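Local coordinates for protein UDP-N-acetylglucosamine 2-epimerase (Listeria monocytogenes, PDB 3OT5) that probably catalyses the reversible epimerisation at C2 of the sugar that interconverts UDP-N-acetylglucosamine and UDP-N-acetylmannosamine, at residues Glu239-Gln242 with Gly243-Glu246; Gln164-Gly167 with Val168-Asp171. One frame throughout, in Å; residues are numbered along the deposited sequence.

Interaction 1 (Glu239-Gln242 with Gly243-Glu246); sequences EPMQ and GMFE
Three successive i to i+4 backbone hydrogen bonds join the two halves of this first part of helix 240-254: M244 N to P240 O (3.1 Å), F245 N to M241 O (3.0 Å) and E246 N to Q242 O. One residue earlier, where E239 O and G243 N are too far apart to bond directly, a water bridges them, accepting from G243 N at 2.7 Å and donating to E239 O. On the outer face the amide of Q242 reaches E246 through a long, weak hydrogen bond, NE2 to OE1 at 3.4 Å, the amide and carboxylate planes standing 81° apart. The other carboxylate oxygen, OE2, is in a salt bridge with K348. The buried face is made by M241, M244 and F245. A chi1 of -154° swings the M241 chain away from its own N, and a bend at chi2 then brings its CG and sulfur obliquely above the rim of the F245 ring; SD lies 4.6 Å from the ring centroid, 35° off the normal, an oblique Met-aromatic contact. M244 turns its methyl CE back onto that same sulfur at 3.4 Å. Beyond, F245 meets Y262 edge-to-face and M244 packs on L326. The helix is thus amphipathic: thioether and aromatic groups face the domain interior, while E246, shared between an amide and a lysine, probably stays ionised.

Interaction 2 (Gln164-Gly167 with Val168-Asp171); sequences QLTG and VMAD
M169 folds back along the last turn of helix 159-169, its terminal CE lying 3.7 Å from T166 CA and close to L165 O as well. CG is anti to the carbonyl carbon (chi1 -62°), and a bend at chi3 turns the methyl toward the preceding turn. V168 is set differently: each methyl lies against one carbonyl oxygen of that turn, CG1 by Q164 O and CG2, tightly, by L165 O at 3.0 Å. The A170 methyl, pointing toward the preceding turn, rests 3.4 Å from T166 O. Beneath these side chains the backbone bonds change in quality. M169 N gives L165 O an ordinary bond, and A170 N reaches T166 O at 2.8 Å, whereas V168 N is divided between Q164 O and L165 O in two weak bonds. A170 is the first residue to leave helical geometry, and a water lies 2.8 Å from G167 O and 2.7 Å from A170 O, bridging the exit. T166 OG1 is bonded to N162 O, one turn back, while its side chain touches H143 and F128; M169 packs on L141, F128 and L132. The contact therefore ends the helix of a beta-alpha-beta unit: apolar groups press on the sheet and helix 125-136, and a water sits between two backbone carbonyls at the turn into strand 172-175.

Along the chain interaction 2 comes first, closing well before interaction 1 opens, and the two lie on opposite sides of the chain's centre, their own centres 41 Å apart and their nearest atoms about 29 Å. They lie in helices that flank different parallel sheets of this two-domain, Rossmann-like protein. Interaction 2 is the C-terminal end of helix 159-169, beside the seven-stranded sheet and leading into strand 172-175; interaction 1 is the start of helix 240-254, which follows strand 225-229 and runs on to strand 258-263 of the six-stranded sheet. Each is a local contact inside a connecting helix of its own domain. In epimerases of this family the substrate cleft lies between such domains.

Interaction 1 (Glu239-Gln242 with Gly243-Glu246)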
loop_
_atom_site.group_PDB
_atom_site.type_symbol
_atom_site.label_atom_id
_atom_site.label_comp_id
_atom_site.label_asym_id
_atom_site.label_seq_id
_atom_site.Cartn_x
_atom_site.Cartn_y
_atom_site.Cartn_z
ATOM N N GLU A 239 -1.503 -22.167 -13.734
ATOM C CA GLU A 239 -2.535 -22.656 -14.660
ATOM C C GLU A 239 -3.855 -21.881 -14.623
ATOM O O GLU A 239 -4.541 -21.802 -15.643
ATOM C CB GLU A 239 -2.769 -24.178 -14.480
ATOM C CG GLU A 239 -3.290 -24.674 -13.104
ATOM C CD GLU A 239 -4.750 -24.311 -12.817
ATOM O OE1 GLU A 239 -5.431 -23.753 -13.705
ATOM O OE2 GLU A 239 -5.225 -24.600 -11.696
ATOM N N PRO A 240 -4.207 -21.284 -13.463
ATOM C CA PRO A 240 -5.474 -20.547 -13.421
ATOM C C PRO A 240 -5.495 -19.315 -14.314
ATOM O O PRO A 240 -6.567 -18.819 -14.648
ATOM C CB PRO A 240 -5.584 -20.109 -11.947
ATOM C CG PRO A 240 -4.683 -21.027 -11.198
ATOM C CD PRO A 240 -3.554 -21.304 -12.141
ATOM N N MET A 241 -4.320 -18.849 -14.717
ATOM C CA MET A 241 -4.221 -17.649 -15.519
ATOM C C MET A 241 -5.060 -17.755 -16.788
ATOM O O MET A 241 -5.768 -16.818 -17.144
ATOM C CB MET A 241 -2.761 -17.363 -15.872
ATOM C CG MET A 241 -2.494 -15.899 -16.144
ATOM S SD MET A 241 -2.784 -14.890 -14.654
ATOM C CE MET A 241 -2.376 -13.241 -15.222
ATOM N N GLN A 242 -4.991 -18.899 -17.459
ATOM C CA GLN A 242 -5.744 -19.096 -18.692
ATOM C C GLN A 242 -7.243 -18.897 -18.487
ATOM O O GLN A 242 -7.878 -18.168 -19.240
ATOM C CB GLN A 242 -5.463 -20.476 -19.289
ATOM C CG GLN A 242 -6.264 -20.773 -20.547
ATOM C CD GLN A 242 -5.828 -22.048 -21.222
ATOM O OE1 GLN A 242 -4.698 -22.495 -21.044
ATOM N NE2 GLN A 242 -6.715 -22.632 -22.024
ATOM N N GLY A 243 -7.804 -19.537 -17.467
ATOM C CA GLY A 243 -9.227 -19.400 -17.183
ATOM C C GLY A 243 -9.593 -17.951 -16.906
ATOM O O GLY A 243 -10.649 -17.471 -17.331
ATOM N N MET A 244 -8.712 -17.245 -16.203
ATOM C CA MET A 244 -8.966 -15.846 -15.870
ATOM C C MET A 244 -8.968 -14.926 -17.106
ATOM O O MET A 244 -9.848 -14.075 -17.217
ATOM C CB MET A 244 -7.994 -15.352 -14.788
ATOM C CG MET A 244 -8.124 -16.152 -13.491
ATOM S SD MET A 244 -7.214 -15.522 -12.084
ATOM C CE MET A 244 -5.549 -15.416 -12.736
ATOM N N PHE A 245 -8.015 -15.098 -18.028
ATOM C CA PHE A 245 -8.003 -14.260 -19.241
ATOM C C PHE A 245 -9.239 -14.558 -20.083
ATOM O O PHE A 245 -9.888 -13.642 -20.603
ATOM C CB PHE A 245 -6.754 -14.445 -20.111
ATOM C CG PHE A 245 -5.460 -14.066 -19.441
ATOM C CD1 PHE A 245 -5.341 -12.881 -18.741
ATOM C CD2 PHE A 245 -4.321 -14.833 -19.637
ATOM C CE1 PHE A 245 -4.122 -12.515 -18.143
ATOM C CE2 PHE A 245 -3.105 -14.473 -19.062
ATOM C CZ PHE A 245 -3.008 -13.309 -18.313
ATOM N N GLU A 246 -9.560 -15.840 -20.221
ATOM C CA GLU A 246 -10.734 -16.243 -20.983
ATOM C C GLU A 246 -11.975 -15.602 -20.379
ATOM O O GLU A 246 -12.877 -15.208 -21.100
ATOM C CB GLU A 246 -10.867 -17.768 -21.026
ATOM C CG GLU A 246 -9.779 -18.458 -21.846
ATOM C CD GLU A 246 -9.889 -19.978 -21.845
ATOM O OE1 GLU A 246 -9.363 -20.619 -22.784
ATOM O OE2 GLU A 246 -10.511 -20.539 -20.923
HETATM O O HOH W 1 -7.370 -21.772 -16.001
#

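Interaction 2 (Gln164-Gly167 with Val168-Asp171)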
loop_
_atom_site.group_PDB
_atom_site.type_symbol
_atom_site.label_atom_id
_atom_site.label_comp_id
_atom_site.label_asym_id
_atom_site.label_seq_id
_atom_site.Cartn_x
_atom_site.Cartn_y
_atom_site.Cartn_z
ATOM N N GLN A 164 7.283 -8.134 13.905
ATOM C CA GLN A 164 7.156 -8.525 15.296
ATOM C C GLN A 164 8.310 -7.919 16.091
ATOM O O GLN A 164 8.094 -7.394 17.175
ATOM C CB GLN A 164 7.102 -10.029 15.494
ATOM C CG GLN A 164 5.799 -10.683 15.100
ATOM C CD GLN A 164 5.767 -12.152 15.506
ATOM O OE1 GLN A 164 6.298 -12.514 16.548
ATOM N NE2 GLN A 164 5.125 -12.994 14.698
ATOM N N LEU A 165 9.525 -7.965 15.545
ATOM C CA LEU A 165 10.688 -7.403 16.237
ATOM C C LEU A 165 10.529 -5.898 16.362
ATOM O O LEU A 165 10.734 -5.325 17.435
ATOM C CB LEU A 165 11.995 -7.752 15.518
ATOM C CG LEU A 165 12.355 -9.254 15.515
ATOM C CD1 LEU A 165 13.559 -9.499 14.663
ATOM C CD2 LEU A 165 12.602 -9.752 16.933
ATOM N N THR A 166 10.184 -5.255 15.256
ATOM C CA THR A 166 9.949 -3.820 15.262
ATOM C C THR A 166 8.887 -3.507 16.300
ATOM O O THR A 166 9.002 -2.533 17.037
ATOM C CB THR A 166 9.521 -3.313 13.885
ATOM O OG1 THR A 166 10.624 -3.460 12.980
ATOM C CG2 THR A 166 9.108 -1.845 13.960
ATOM N N GLY A 167 7.871 -4.369 16.378
ATOM C CA GLY A 167 6.798 -4.211 17.344
ATOM C C GLY A 167 7.256 -4.201 18.798
ATOM O O GLY A 167 6.677 -3.502 19.621
ATOM N N VAL A 168 8.285 -4.958 19.149
ATOM C CA VAL A 168 8.716 -4.947 20.541
ATOM C C VAL A 168 9.539 -3.692 20.816
ATOM O O VAL A 168 9.459 -3.115 21.906
ATOM C CB VAL A 168 9.511 -6.218 20.954
ATOM C CG1 VAL A 168 8.720 -7.465 20.603
ATOM C CG2 VAL A 168 10.865 -6.250 20.292
ATOM N N MET A 169 10.298 -3.243 19.815
ATOM C CA MET A 169 11.147 -2.071 19.975
ATOM C C MET A 169 10.380 -0.765 19.911
ATOM O O MET A 169 10.774 0.212 20.527
ATOM C CB MET A 169 12.238 -2.060 18.910
ATOM C CG MET A 169 13.165 -3.243 19.002
ATOM S SD MET A 169 14.420 -3.199 17.726
ATOM C CE MET A 169 13.442 -3.359 16.240
ATOM N N ALA A 170 9.283 -0.748 19.166
ATOM C CA ALA A 170 8.494 0.470 19.016
ATOM C C ALA A 170 7.937 1.021 20.328
ATOM O O ALA A 170 7.515 0.281 21.229
ATOM C CB ALA A 170 7.345 0.232 18.027
ATOM N N ASP A 171 7.929 2.346 20.402
ATOM C CA ASP A 171 7.382 3.065 21.530
ATOM C C ASP A 171 5.977 3.517 21.189
ATOM O O ASP A 171 5.166 3.700 22.059
ATOM C CB ASP A 171 8.247 4.273 21.819
ATOM C CG ASP A 171 9.624 3.885 22.237
ATOM O OD1 ASP A 171 9.742 3.165 23.250
ATOM O OD2 ASP A 171 10.579 4.319 21.581
HETATM O O HOH W 2 6.438 -2.017 21.997
#